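Local atomic coordinates of endo-1,3-beta-glucanase, family GH16 (PDB entry 4CRQ), a protein that probably cleaves internal beta-1,3-glucosidic bonds of laminarin, this chain being the calcium-binding GH16 catalytic module of a longer, modular enzyme. Residues 81-86 with 156-161; 88-93 with 122-127; 101-106 with 193-198. The protein carries 1 engineered substitution. All blocks are in the same frame, centred on the assembly; numbering follows the deposited sequence.

Contact 1. Residues 81-86 with 156-161; sequences KIEARI and YHIYSV. With EDO (1,2-ethanediol), chain I.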
ATOM      1  N   LYS A  81       7.141 -13.014   3.980  1.00 23.43           N
ATOM      2  CA  LYS A  81       5.845 -12.719   4.599  1.00 19.99           C
ATOM      3  C   LYS A  81       5.982 -11.222   4.901  1.00 19.75           C
ATOM      4  O   LYS A  81       6.850 -10.839   5.717  1.00 21.49           O
ATOM      5  CB  LYS A  81       5.609 -13.538   5.847  1.00 23.95           C
ATOM      6  CG  LYS A  81       4.348 -13.175   6.579  1.00 25.28           C
ATOM      7  CD  LYS A  81       4.184 -14.113   7.764  1.00 29.61           C
ATOM      8  CE  LYS A  81       3.089 -13.604   8.676  1.00 34.62           C
ATOM      9  NZ  LYS A  81       2.910 -14.458   9.880  1.00 37.74           N
ATOM     10  N   ILE A  82       5.167 -10.379   4.255  1.00 20.05           N
ATOM     11  CA  ILE A  82       5.289  -8.922   4.382  1.00 21.11           C
ATOM     12  C   ILE A  82       3.995  -8.474   5.039  1.00 19.17           C
ATOM     13  O   ILE A  82       2.872  -8.722   4.496  1.00 21.06           O
ATOM     14  CB  ILE A  82       5.517  -8.230   3.017  1.00 21.53           C
ATOM     15  CG1 ILE A  82       6.824  -8.736   2.351  1.00 24.27           C
ATOM     16  CG2 ILE A  82       5.555  -6.695   3.151  1.00 22.46           C
ATOM     17  CD1 ILE A  82       6.601  -9.725   1.237  1.00 26.39           C
ATOM     18  N   GLU A  83       4.101  -7.807   6.184  1.00 20.84           N
ATOM     19  CA  GLU A  83       2.902  -7.491   6.944  1.00 20.55           C
ATOM     20  C   GLU A  83       2.949  -6.191   7.714  1.00 19.00           C
ATOM     21  O   GLU A  83       4.022  -5.635   7.967  1.00 19.73           O
ATOM     22  CB  GLU A  83       2.648  -8.615   7.929  1.00 23.75           C
ATOM     23  CG  GLU A  83       3.614  -8.776   9.095  1.00 25.50           C
ATOM     24  CD  GLU A  83       3.209  -9.977   9.910  1.00 28.46           C
ATOM     25  OE1 GLU A  83       1.999 -10.246  10.060  1.00 31.81           O
ATOM     26  OE2 GLU A  83       4.062 -10.681  10.420  1.00 35.15           O
ATOM     27  N   ALA A  84       1.791  -5.711   8.117  1.00 18.50           N
ATOM     28  CA  ALA A  84       1.685  -4.491   8.893  1.00 19.04           C
ATOM     29  C   ALA A  84       0.457  -4.593   9.785  1.00 19.37           C
ATOM     30  O   ALA A  84      -0.547  -5.253   9.422  1.00 21.03           O
ATOM     31  CB  ALA A  84       1.551  -3.260   8.002  1.00 18.44           C
ATOM     32  N   ARG A  85       0.540  -3.931  10.942  1.00 18.49           N
ATOM     33  CA  ARG A  85      -0.566  -3.882  11.912  1.00 16.96           C
ATOM     34  C   ARG A  85      -1.125  -2.460  11.777  1.00 17.17           C
ATOM     35  O   ARG A  85      -0.455  -1.494  12.120  1.00 18.89           O
ATOM     36  CB  ARG A  85      -0.065  -4.244  13.317  1.00 18.37           C
ATOM     37  CG  ARG A  85      -1.165  -4.182  14.386  1.00 19.21           C
ATOM     38  CD  ARG A  85      -0.726  -4.860  15.683  1.00 19.93           C
ATOM     39  NE  ARG A  85      -1.868  -4.923  16.608  1.00 19.26           N
ATOM     40  CZ  ARG A  85      -2.211  -3.955  17.455  1.00 18.08           C
ATOM     41  NH1 ARG A  85      -1.480  -2.830  17.541  1.00 20.83           N
ATOM     42  NH2 ARG A  85      -3.282  -4.106  18.242  1.00 20.12           N
ATOM     43  N   ILE A  86      -2.359  -2.343  11.254  1.00 16.65           N
ATOM     44  CA  ILE A  86      -2.930  -1.055  10.819  1.00 18.62           C
ATOM     45  C   ILE A  86      -4.359  -0.851  11.314  1.00 17.85           C
ATOM     46  O   ILE A  86      -5.165  -1.801  11.288  1.00 18.35           O
ATOM     47  CB  ILE A  86      -2.942  -0.982   9.260  1.00 17.61           C
ATOM     48  CG1 ILE A  86      -1.529  -1.183   8.672  1.00 17.66           C
ATOM     49  CG2 ILE A  86      -3.502   0.354   8.724  1.00 19.52           C
ATOM     50  CD1 ILE A  86      -1.475  -1.239   7.138  1.00 20.18           C
ATOM     51  N   TYR A 156      -7.319  -2.141  15.073  1.00 20.67           N
ATOM     52  CA  TYR A 156      -6.131  -2.732  14.440  1.00 18.47           C
ATOM     53  C   TYR A 156      -6.462  -4.106  13.828  1.00 19.18           C
ATOM     54  O   TYR A 156      -7.228  -4.891  14.405  1.00 19.65           O
ATOM     55  CB  TYR A 156      -4.964  -2.906  15.405  1.00 17.62           C
ATOM     56  CG  TYR A 156      -4.322  -1.585  15.728  1.00 18.53           C
ATOM     57  CD1 TYR A 156      -3.357  -1.014  14.864  1.00 19.40           C
ATOM     58  CD2 TYR A 156      -4.671  -0.890  16.905  1.00 19.52           C
ATOM     59  CE1 TYR A 156      -2.763   0.213  15.161  1.00 19.75           C
ATOM     60  CE2 TYR A 156      -4.092   0.327  17.220  1.00 20.26           C
ATOM     61  CZ  TYR A 156      -3.133   0.887  16.367  1.00 22.38           C
ATOM     62  OH  TYR A 156      -2.581   2.101  16.753  1.00 22.98           O
ATOM     63  N   HIS A 157      -5.868  -4.364  12.659  1.00 19.70           N
ATOM     64  CA  HIS A 157      -5.868  -5.681  12.023  1.00 20.05           C
ATOM     65  C   HIS A 157      -4.500  -5.947  11.465  1.00 20.44           C
ATOM     66  O   HIS A 157      -3.730  -5.002  11.222  1.00 18.96           O
ATOM     67  CB  HIS A 157      -6.914  -5.769  10.923  1.00 19.36           C
ATOM     68  CG  HIS A 157      -8.326  -5.630  11.438  1.00 18.97           C
ATOM     69  ND1 HIS A 157      -9.041  -6.685  11.906  1.00 22.48           N
ATOM     70  CD2 HIS A 157      -9.142  -4.512  11.574  1.00 20.00           C
ATOM     71  CE1 HIS A 157     -10.263  -6.250  12.310  1.00 20.87           C
ATOM     72  NE2 HIS A 157     -10.324  -4.931  12.110  1.00 21.37           N
ATOM     73  N   ILE A 158      -4.184  -7.216  11.241  1.00 20.72           N
ATOM     74  CA  ILE A 158      -2.913  -7.597  10.609  1.00 19.69           C
ATOM     75  C   ILE A 158      -3.185  -7.839   9.119  1.00 19.80           C
ATOM     76  O   ILE A 158      -4.019  -8.691   8.765  1.00 24.55           O
ATOM     77  CB  ILE A 158      -2.320  -8.884  11.217  1.00 21.00           C
ATOM     78  CG1 ILE A 158      -2.291  -8.820  12.773  1.00 22.57           C
ATOM     79  CG2 ILE A 158      -0.945  -9.191  10.587  1.00 23.18           C
ATOM     80  CD1 ILE A 158      -1.469  -7.695  13.415  1.00 22.24           C
ATOM     81  N   TYR A 159      -2.481  -7.094   8.250  1.00 20.28           N
ATOM     82  CA  TYR A 159      -2.619  -7.283   6.798  1.00 20.17           C
ATOM     83  C   TYR A 159      -1.325  -7.869   6.286  1.00 20.33           C
ATOM     84  O   TYR A 159      -0.259  -7.284   6.543  1.00 19.17           O
ATOM     85  CB  TYR A 159      -2.890  -5.953   6.124  1.00 18.92           C
ATOM     86  CG  TYR A 159      -4.186  -5.340   6.615  1.00 17.70           C
ATOM     87  CD1 TYR A 159      -5.418  -5.764   6.079  1.00 20.04           C
ATOM     88  CD2 TYR A 159      -4.194  -4.347   7.628  1.00 19.10           C
ATOM     89  CE1 TYR A 159      -6.607  -5.221   6.528  1.00 19.57           C
ATOM     90  CE2 TYR A 159      -5.403  -3.787   8.082  1.00 19.20           C
ATOM     91  CZ  TYR A 159      -6.614  -4.225   7.525  1.00 18.74           C
ATOM     92  OH  TYR A 159      -7.842  -3.717   7.913  1.00 20.02           O
ATOM     93  N   SER A 160      -1.367  -9.009   5.567  1.00 18.93           N
ATOM     94  CA  SER A 160      -0.112  -9.609   5.119  1.00 20.03           C
ATOM     95  C   SER A 160      -0.269 -10.319   3.787  1.00 21.04           C
ATOM     96  O   SER A 160      -1.390 -10.656   3.373  1.00 21.68           O
ATOM     97  CB  SER A 160       0.396 -10.612   6.181  1.00 21.76           C
ATOM     98  OG  SER A 160      -0.509 -11.702   6.284  1.00 26.52           O
ATOM     99  N   VAL A 161       0.869 -10.540   3.137  1.00 19.69           N
ATOM    100  CA  VAL A 161       0.954 -11.454   2.017  1.00 22.03           C
ATOM    101  C   VAL A 161       2.057 -12.436   2.296  1.00 20.10           C
ATOM    102  O   VAL A 161       3.067 -12.042   2.896  1.00 20.62           O
ATOM    103  CB  VAL A 161       1.228 -10.774   0.640  1.00 21.72           C
ATOM    104  CG1 VAL A 161       0.002 -10.022   0.176  1.00 24.11           C
ATOM    105  CG2 VAL A 161       2.517  -9.916   0.660  1.00 23.11           C
TER
HETATM  106  C1  EDO I1260       6.308 -15.174  11.184  0.70 35.32           C
HETATM  107  O1  EDO I1260       4.971 -14.705  11.281  0.70 32.24           O
HETATM  108  C2  EDO I1260       6.773 -15.707  12.531  0.70 30.31           C
HETATM  109  O2  EDO I1260       5.937 -16.806  12.860  0.70 28.77           O
HETATM  110  O   HOH W   1      -7.592  -1.919   9.935  1.00 20.55           O

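Contact 2. Residues 88-93 with 122-127; sequences LPSGQG and INNALQ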
ATOM      1  N   LEU A  88      -7.565   1.892  10.514  1.00 18.15           N
ATOM      2  CA  LEU A  88      -7.937   2.789   9.427  1.00 18.69           C
ATOM      3  C   LEU A  88      -9.086   3.728   9.752  1.00 19.15           C
ATOM      4  O   LEU A  88     -10.010   3.329  10.447  1.00 21.12           O
ATOM      5  CB  LEU A  88      -8.376   1.925   8.219  1.00 18.74           C
ATOM      6  CG  LEU A  88      -7.307   1.009   7.588  1.00 20.21           C
ATOM      7  CD1 LEU A  88      -7.922   0.095   6.528  1.00 23.17           C
ATOM      8  CD2 LEU A  88      -6.140   1.843   7.010  1.00 20.50           C
ATOM      9  N   PRO A  89      -9.032   4.972   9.230  1.00 20.96           N
ATOM     10  CA  PRO A  89     -10.123   5.919   9.429  1.00 20.06           C
ATOM     11  C   PRO A  89     -11.209   5.642   8.395  1.00 20.66           C
ATOM     12  O   PRO A  89     -10.923   4.995   7.398  1.00 25.04           O
ATOM     13  CB  PRO A  89      -9.469   7.260   9.150  1.00 23.57           C
ATOM     14  CG  PRO A  89      -8.393   6.955   8.135  1.00 23.39           C
ATOM     15  CD  PRO A  89      -7.917   5.557   8.437  1.00 20.29           C
ATOM     16  N   SER A  90     -12.433   6.116   8.593  1.00 26.59           N
ATOM     17  CA  SER A  90     -13.476   5.872   7.593  1.00 27.01           C
ATOM     18  C   SER A  90     -14.033   7.188   7.077  1.00 23.62           C
ATOM     19  O   SER A  90     -14.180   8.121   7.862  1.00 30.29           O
ATOM     20  CB  SER A  90     -14.576   4.976   8.175  1.00 27.99           C
ATOM     21  OG  SER A  90     -14.094   3.649   8.414  1.00 30.79           O
ATOM     22  N   GLY A  91     -14.330   7.270   5.783  1.00 24.56           N
ATOM     23  CA  GLY A  91     -14.925   8.487   5.242  1.00 25.37           C
ATOM     24  C   GLY A  91     -14.904   8.437   3.746  1.00 22.37           C
ATOM     25  O   GLY A  91     -13.907   7.954   3.167  1.00 24.50           O
ATOM     26  N   GLN A  92     -15.980   8.938   3.121  1.00 23.56           N
ATOM     27  CA  GLN A  92     -16.106   9.002   1.659  1.00 24.17           C
ATOM     28  C   GLN A  92     -14.871   9.727   1.127  1.00 23.91           C
ATOM     29  O   GLN A  92     -14.534  10.824   1.614  1.00 21.92           O
ATOM     30  CB  GLN A  92     -17.439   9.688   1.243  1.00 29.89           C
ATOM     31  CG  GLN A  92     -17.888   9.469  -0.193  1.00 45.11           C
ATOM     32  CD  GLN A  92     -18.095   8.002  -0.556  1.00 53.51           C
ATOM     33  OE1 GLN A  92     -17.862   7.632  -1.691  1.00 50.59           O
ATOM     34  NE2 GLN A  92     -18.517   7.160   0.406  1.00 43.76           N
ATOM     35  N   GLY A  93     -14.194   9.104   0.161  1.00 23.78           N
ATOM     36  CA  GLY A  93     -13.004   9.679  -0.469  1.00 23.83           C
ATOM     37  C   GLY A  93     -11.689   9.089   0.013  1.00 20.47           C
ATOM     38  O   GLY A  93     -10.686   9.171  -0.710  1.00 21.97           O
ATOM     39  N   ILE A 122     -11.433   1.537   0.258  1.00 22.90           N
ATOM     40  CA  ILE A 122     -12.011   2.826  -0.145  1.00 22.12           C
ATOM     41  C   ILE A 122     -13.204   3.218   0.715  1.00 22.02           C
ATOM     42  O   ILE A 122     -13.980   2.344   1.180  1.00 25.16           O
ATOM     43  CB  ILE A 122     -12.423   2.860  -1.654  1.00 24.86           C
ATOM     44  CG1 ILE A 122     -13.397   1.706  -1.986  1.00 26.70           C
ATOM     45  CG2 ILE A 122     -11.176   2.870  -2.547  1.00 26.01           C
ATOM     46  CD1 ILE A 122     -14.160   1.888  -3.281  1.00 30.86           C
ATOM     47  N   ASN A 123     -13.334   4.531   0.911  1.00 21.47           N
ATOM     48  CA  ASN A 123     -14.564   5.134   1.471  1.00 23.13           C
ATOM     49  C   ASN A 123     -14.906   4.524   2.832  1.00 25.58           C
ATOM     50  O   ASN A 123     -14.028   4.473   3.681  1.00 25.86           O
ATOM     51  CB  ASN A 123     -15.718   5.045   0.440  1.00 23.11           C
ATOM     52  CG  ASN A 123     -15.353   5.679  -0.892  1.00 27.00           C
ATOM     53  OD1 ASN A 123     -14.626   6.678  -0.930  1.00 27.43           O
ATOM     54  ND2 ASN A 123     -15.850   5.110  -1.986  1.00 25.56           N
ATOM     55  N   ASN A 124     -16.146   4.079   3.050  1.00 25.16           N
ATOM     56  CA  ASN A 124     -16.542   3.450   4.321  1.00 26.45           C
ATOM     57  C   ASN A 124     -16.749   1.941   4.194  1.00 31.53           C
ATOM     58  O   ASN A 124     -17.436   1.339   5.042  1.00 33.93           O
ATOM     59  CB  ASN A 124     -17.845   4.102   4.852  1.00 29.06           C
ATOM     60  CG  ASN A 124     -17.666   5.552   5.251  1.00 32.66           C
ATOM     61  OD1 ASN A 124     -16.905   5.855   6.160  1.00 35.42           O
ATOM     62  ND2 ASN A 124     -18.373   6.455   4.573  1.00 34.54           N
ATOM     63  N   ALA A 125     -16.160   1.330   3.152  1.00 29.95           N
ATOM     64  CA  ALA A 125     -16.394  -0.099   2.843  1.00 31.84           C
ATOM     65  C   ALA A 125     -16.031  -1.005   4.030  1.00 35.98           C
ATOM     66  O   ALA A 125     -15.015  -0.786   4.701  1.00 33.44           O
ATOM     67  CB  ALA A 125     -15.636  -0.534   1.587  1.00 31.70           C
ATOM     68  N   LEU A 126     -16.859  -2.007   4.307  1.00 38.92           N
ATOM     69  CA  LEU A 126     -16.525  -2.915   5.421  1.00 34.18           C
ATOM     70  C   LEU A 126     -15.780  -4.159   4.894  1.00 33.29           C
ATOM     71  O   LEU A 126     -16.050  -5.301   5.250  1.00 32.85           O
ATOM     72  CB  LEU A 126     -17.753  -3.205   6.319  1.00 35.71           C
ATOM     73  CG  LEU A 126     -18.332  -2.005   7.115  1.00 35.03           C
ATOM     74  CD1 LEU A 126     -19.511  -2.482   7.940  1.00 36.59           C
ATOM     75  CD2 LEU A 126     -17.300  -1.277   8.003  1.00 30.88           C
ATOM     76  N   GLN A 127     -14.817  -3.881   4.034  1.00 33.68           N
ATOM     77  CA  GLN A 127     -13.976  -4.880   3.414  1.00 30.54           C
ATOM     78  C   GLN A 127     -12.699  -4.237   2.933  1.00 27.21           C
ATOM     79  O   GLN A 127     -12.634  -3.014   2.713  1.00 32.60           O
ATOM     80  CB  GLN A 127     -14.682  -5.523   2.231  1.00 37.22           C
ATOM     81  CG  GLN A 127     -15.189  -4.522   1.216  1.00 43.71           C
ATOM     82  CD  GLN A 127     -16.112  -5.121   0.197  1.00 55.32           C
ATOM     83  OE1 GLN A 127     -16.543  -6.275   0.296  1.00 56.58           O
ATOM     84  NE2 GLN A 127     -16.431  -4.327  -0.807  1.00 59.57           N
TER
HETATM   85  O   HOH W   2     -18.283   9.495   4.931  1.00 27.68           O

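Contact 3. Residues 101-106 with 193-198; sequences LGNNIT and QNEFFI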
ATOM      1  N   LEU A 101       6.088  -2.400  -4.992  1.00 20.44           N
ATOM      2  CA  LEU A 101       6.383  -2.247  -6.432  1.00 21.05           C
ATOM      3  C   LEU A 101       7.743  -2.839  -6.771  1.00 22.32           C
ATOM      4  O   LEU A 101       8.653  -2.784  -5.933  1.00 23.35           O
ATOM      5  CB  LEU A 101       6.387  -0.764  -6.817  1.00 23.45           C
ATOM      6  CG  LEU A 101       5.037  -0.033  -6.954  1.00 21.12           C
ATOM      7  CD1 LEU A 101       5.227   1.480  -6.946  1.00 23.79           C
ATOM      8  CD2 LEU A 101       4.261  -0.465  -8.186  1.00 24.37           C
ATOM      9  N   GLY A 102       7.927  -3.365  -7.989  1.00 22.40           N
ATOM     10  CA  GLY A 102       9.231  -3.922  -8.365  1.00 24.80           C
ATOM     11  C   GLY A 102      10.295  -2.835  -8.413  1.00 26.18           C
ATOM     12  O   GLY A 102      10.033  -1.719  -8.906  1.00 26.20           O
ATOM     13  N   ASN A 103      11.485  -3.148  -7.887  1.00 25.93           N
ATOM     14  CA  ASN A 103      12.662  -2.249  -8.009  1.00 26.97           C
ATOM     15  C   ASN A 103      12.909  -1.774  -9.427  1.00 29.45           C
ATOM     16  O   ASN A 103      13.395  -0.654  -9.637  1.00 29.88           O
ATOM     17  CB  ASN A 103      13.939  -2.951  -7.567  1.00 29.65           C
ATOM     18  CG  ASN A 103      14.097  -3.019  -6.065  1.00 27.27           C
ATOM     19  OD1 ASN A 103      13.282  -2.483  -5.294  1.00 28.71           O
ATOM     20  ND2 ASN A 103      15.155  -3.681  -5.638  1.00 27.01           N
ATOM     21  N   ASN A 104      12.585  -2.625 -10.408  1.00 27.40           N
ATOM     22  CA  ASN A 104      12.885  -2.288 -11.815  1.00 29.62           C
ATOM     23  C   ASN A 104      11.913  -1.275 -12.464  1.00 28.06           C
ATOM     24  O   ASN A 104      11.989  -1.033 -13.681  1.00 34.15           O
ATOM     25  CB  ASN A 104      13.042  -3.563 -12.666  1.00 32.67           C
ATOM     26  CG  ASN A 104      11.747  -4.357 -12.813  1.00 29.49           C
ATOM     27  OD1 ASN A 104      10.708  -4.034 -12.206  1.00 33.27           O
ATOM     28  ND2 ASN A 104      11.806  -5.409 -13.615  1.00 31.62           N
ATOM     29  N   ILE A 105      11.015  -0.694 -11.657  1.00 29.46           N
ATOM     30  CA  ILE A 105      10.092   0.354 -12.131  1.00 28.71           C
ATOM     31  C   ILE A 105      10.883   1.462 -12.854  1.00 29.57           C
ATOM     32  O   ILE A 105      10.415   2.038 -13.835  1.00 33.92           O
ATOM     33  CB  ILE A 105       9.198   0.917 -10.980  1.00 29.59           C
ATOM     34  CG1 ILE A 105       8.048   1.772 -11.558  1.00 29.94           C
ATOM     35  CG2 ILE A 105      10.008   1.637  -9.877  1.00 30.54           C
ATOM     36  CD1 ILE A 105       6.945   2.154 -10.593  1.00 31.30           C
ATOM     37  N   THR A 106      12.090   1.745 -12.348  1.00 32.65           N
ATOM     38  CA  THR A 106      12.969   2.777 -12.927  1.00 35.49           C
ATOM     39  C   THR A 106      13.428   2.455 -14.362  1.00 33.36           C
ATOM     40  O   THR A 106      13.804   3.375 -15.105  1.00 40.88           O
ATOM     41  CB  THR A 106      14.185   3.055 -12.022  1.00 36.62           C
ATOM     42  OG1 THR A 106      14.839   1.813 -11.718  1.00 39.39           O
ATOM     43  CG2 THR A 106      13.746   3.743 -10.716  1.00 38.02           C
ATOM     44  N   GLN A 193       9.256 -12.513  -9.687  1.00 29.52           N
ATOM     45  CA  GLN A 193      10.460 -13.221  -9.264  1.00 31.33           C
ATOM     46  C   GLN A 193      11.633 -12.262  -9.024  1.00 32.01           C
ATOM     47  O   GLN A 193      12.788 -12.669  -9.017  1.00 38.51           O
ATOM     48  CB  GLN A 193      10.869 -14.278 -10.301  1.00 34.96           C
ATOM     49  CG  GLN A 193       9.772 -15.237 -10.681  1.00 40.33           C
ATOM     50  CD  GLN A 193       9.424 -16.202  -9.582  1.00 43.87           C
ATOM     51  OE1 GLN A 193      10.257 -16.549  -8.757  1.00 49.85           O
ATOM     52  NE2 GLN A 193       8.190 -16.651  -9.575  1.00 51.07           N
ATOM     53  N   ASN A 194      11.328 -10.993  -8.821  1.00 30.64           N
ATOM     54  CA  ASN A 194      12.327  -9.944  -8.625  1.00 30.18           C
ATOM     55  C   ASN A 194      12.159  -9.265  -7.262  1.00 27.84           C
ATOM     56  O   ASN A 194      11.202  -9.577  -6.528  1.00 28.45           O
ATOM     57  CB  ASN A 194      12.220  -8.922  -9.766  1.00 30.72           C
ATOM     58  CG  ASN A 194      12.532  -9.505 -11.154  1.00 36.92           C
ATOM     59  OD1 ASN A 194      11.878  -9.153 -12.152  1.00 42.94           O
ATOM     60  ND2 ASN A 194      13.534 -10.376 -11.232  1.00 36.41           N
ATOM     61  N   GLU A 195      13.071  -8.345  -6.923  1.00 25.87           N
ATOM     62  CA  GLU A 195      12.983  -7.604  -5.660  1.00 23.92           C
ATOM     63  C   GLU A 195      11.954  -6.476  -5.760  1.00 25.54           C
ATOM     64  O   GLU A 195      11.862  -5.789  -6.784  1.00 25.59           O
ATOM     65  CB  GLU A 195      14.331  -7.028  -5.213  1.00 25.63           C
ATOM     66  CG  GLU A 195      15.320  -8.103  -4.821  1.00 29.86           C
ATOM     67  CD  GLU A 195      16.461  -7.613  -3.957  1.00 43.55           C
ATOM     68  OE1 GLU A 195      16.422  -6.503  -3.408  1.00 40.79           O
ATOM     69  OE2 GLU A 195      17.428  -8.364  -3.806  1.00 51.85           O
ATOM     70  N   PHE A 196      11.192  -6.299  -4.683  1.00 22.39           N
ATOM     71  CA  PHE A 196      10.156  -5.264  -4.574  1.00 21.04           C
ATOM     72  C   PHE A 196      10.389  -4.403  -3.334  1.00 20.96           C
ATOM     73  O   PHE A 196      10.836  -4.925  -2.308  1.00 21.56           O
ATOM     74  CB  PHE A 196       8.733  -5.888  -4.449  1.00 21.09           C
ATOM     75  CG  PHE A 196       8.119  -6.416  -5.750  1.00 23.00           C
ATOM     76  CD1 PHE A 196       8.770  -7.353  -6.576  1.00 24.63           C
ATOM     77  CD2 PHE A 196       6.835  -5.983  -6.119  1.00 24.11           C
ATOM     78  CE1 PHE A 196       8.155  -7.799  -7.749  1.00 22.95           C
ATOM     79  CE2 PHE A 196       6.216  -6.427  -7.278  1.00 25.50           C
ATOM     80  CZ  PHE A 196       6.874  -7.340  -8.103  1.00 24.37           C
ATOM     81  N   PHE A 197      10.085  -3.105  -3.399  1.00 21.34           N
ATOM     82  CA  PHE A 197      10.149  -2.216  -2.225  1.00 21.44           C
ATOM     83  C   PHE A 197       8.710  -1.997  -1.694  1.00 20.39           C
ATOM     84  O   PHE A 197       7.723  -2.305  -2.396  1.00 21.31           O
ATOM     85  CB  PHE A 197      10.876  -0.893  -2.526  1.00 21.25           C
ATOM     86  CG  PHE A 197      10.252  -0.064  -3.635  1.00 20.65           C
ATOM     87  CD1 PHE A 197       9.229   0.882  -3.356  1.00 20.79           C
ATOM     88  CD2 PHE A 197      10.697  -0.201  -4.976  1.00 22.82           C
ATOM     89  CE1 PHE A 197       8.667   1.662  -4.377  1.00 23.30           C
ATOM     90  CE2 PHE A 197      10.125   0.575  -6.008  1.00 22.91           C
ATOM     91  CZ  PHE A 197       9.111   1.506  -5.700  1.00 21.28           C
ATOM     92  N   ILE A 198       8.579  -1.470  -0.475  1.00 19.03           N
ATOM     93  CA  ILE A 198       7.281  -1.289   0.199  1.00 20.15           C
ATOM     94  C   ILE A 198       6.811   0.180   0.161  1.00 19.59           C
ATOM     95  O   ILE A 198       7.678   1.101   0.226  1.00 21.01           O
ATOM     96  CB  ILE A 198       7.415  -1.768   1.662  1.00 18.92           C
ATOM     97  CG1 ILE A 198       7.688  -3.284   1.695  1.00 20.35           C
ATOM     98  CG2 ILE A 198       6.142  -1.468   2.497  1.00 20.19           C
ATOM     99  CD1 ILE A 198       8.140  -3.848   3.047  1.00 19.89           C
TER
HETATM  100  O   HOH W   3      12.027  -5.644  -9.655  1.00 28.63           O

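Contact 1. Residues 81-86 with 156-161
I82, A84 and I86 pair with V161, Y159 and H157 through six backbone hydrogen bonds, two to each pair. The strand segments 81-86 and 156-161 run antiparallel at 164°, their axes 4.6 Å apart. Alternating with the hydrogen-bonded pairs are the non-hydrogen-bonded E83-S160 and R85-I158, with the CA atoms of E83 and S160 4.1 Å apart. On the face carrying E83, R85, I158 and S160, the R85 side chain runs extended, CG turned opposite the backbone N (chi1 179°), and its guanidinium lies flat on the Y156 ring. The planes are 15° apart and the centres 4.2 Å, an off-centre stack with cation-pi character. I158 CD1 meets the near part of the same arginine, 3.7 Å from R85 CG. NH1 of R85 also forms a salt bridge to D225, a calcium ligand, while Y156 OH is bonded to N49; both partners of the stack are thus tied down at their polar ends. The other face is largely apolar. Y159 crosses I86 at about a right angle, its CE2 3.9 Å from I86 CB, and I82 CD1 rests 4.1 Å from V161 CG2. Water 1 lies in the plane of the Y159 ring, at its edge, and bridges Y159 OH (2.7 Å) to I86 O (2.8 Å). F98 of strand 94-102 packs against the same face, touching I82, A84 and I86. Twisted antiparallel strands with one apolar face turned to a second layer are characteristic of the GH16 beta-sandwich (jelly roll), here with a second-shell arginine beside its calcium site.

Contact 2. Residues 88-93 with 122-127
N123 reaches G93 with its side-chain oxygen: G93 N donates to N123 OD1 at 2.7 Å, nearly straight at 163°, though the donor stands somewhat out of the plane of the amide carbonyl. This is the one direct hydrogen bond between segments 88-93 and 122-127. The same amide is fixed at its other end, where N123 ND2 donates to P209 O, so both polar atoms are used and the rotation of the group is set. Over it folds Q92. Its chain leaves the backbone pointing away from N123, then turns about the CB-CG bond (chi2 59°) and brings its amide back across that of N123, the two planes 30° apart. Q92 CD lies 3.6 Å from N123 CG, and Q92 NE2 sits 3.5 Å from N123 CB. Although Q92 OE1 comes within 3.2 Å of N123 ND2, the angle is poor, and the two amides meet by packing more than by bonding. N124, its CG opposite the carbonyl carbon, reaches along the backbone from S90 to Q92. Its OD1 approaches G91 N at 3.0 Å without a hydrogen-bonding angle and touches S90 CB at 3.2 Å. From the other branch, N124 ND2 donates to water 2, which also accepts from Q92 N at 3.0 Å. S90 OG turns to R121 instead. N123 and N124 are the central residues of a type II' turn closed by A125 N to I122 O. The pairing thus joins the loop between strands 80-87 and 94-102 to the turn leading from strand 119-120 into strand 127-135, with backbone bonds from N123 to L94 and from G93 to G205 tying both to adjoining parts of the sandwich.

Contact 3. Residues 101-106 with 193-198
E195 O is gripped by two donors: N103 N at 2.9 Å, almost straight at 169°, and water 3, also at 2.9 Å. The water in turn accepts from N104 N, so one carbonyl holds two successive amides of a type I turn, G102 to I105: N103 N directly and N104 N through the water. This turn carries the chain from strand 94-102 into the short helix 105-108, at the end of an antiparallel pairing with strand 196-204 in the GH16 beta-sandwich. Within the two segments, L101 and F197 form the hydrogen-bonded pair, exchanging two backbone hydrogen bonds. The F196 ring lies with its face against G102: G102 CA stands 3.7 Å from the centroid of the F196 ring and 8° off its normal, a CH-pi contact well over the ring. F196 in addition meets W163 edge-to-face, and F196 packs on M100 and I116. F197 turns the other way. Its CG sits between its backbone N and carbonyl carbon (chi1 59°), which brings the ring alongside L101, with F197 CZ 3.7 Å from L101 CB. At the ring edge lies I105, whose CG2 is 4.0 Å from F197 CE2. N103 is fixed at its far end by ND2, which bonds to S76 OG; E195 OE1 reaches the same hydroxyl, so S76 joins the two segments from outside. N104 ND2 hydrogen-bonds E191 OE1. With its amide nearly coplanar with the neighbouring ring, N103 brings OD1 to the edge of F197, 3.5 Å from CD2.

All three contacts lie in the GH16 sandwich, but only contact 1 reaches the calcium site: the R85 side chain comes within about 3 Å of that of D225. The Y156 side chain of contact 1 is about 4 Å from a bound magnesium ion, against about 13 Å for that of S90 in contact 2. Contact 1 touches both others, Y159 OH meeting L88 CD1 of contact 2 at 4.1 Å and I82 CG2 meeting I198 CD1 of contact 3 at 3.8 Å. Contacts 2 and 3 fall on opposite sides of the chain's centre, nearest atoms about 13 Å apart. Along the chain, contact 2 is nested inside the loop closed by contact 1, whereas contact 3 crosses both.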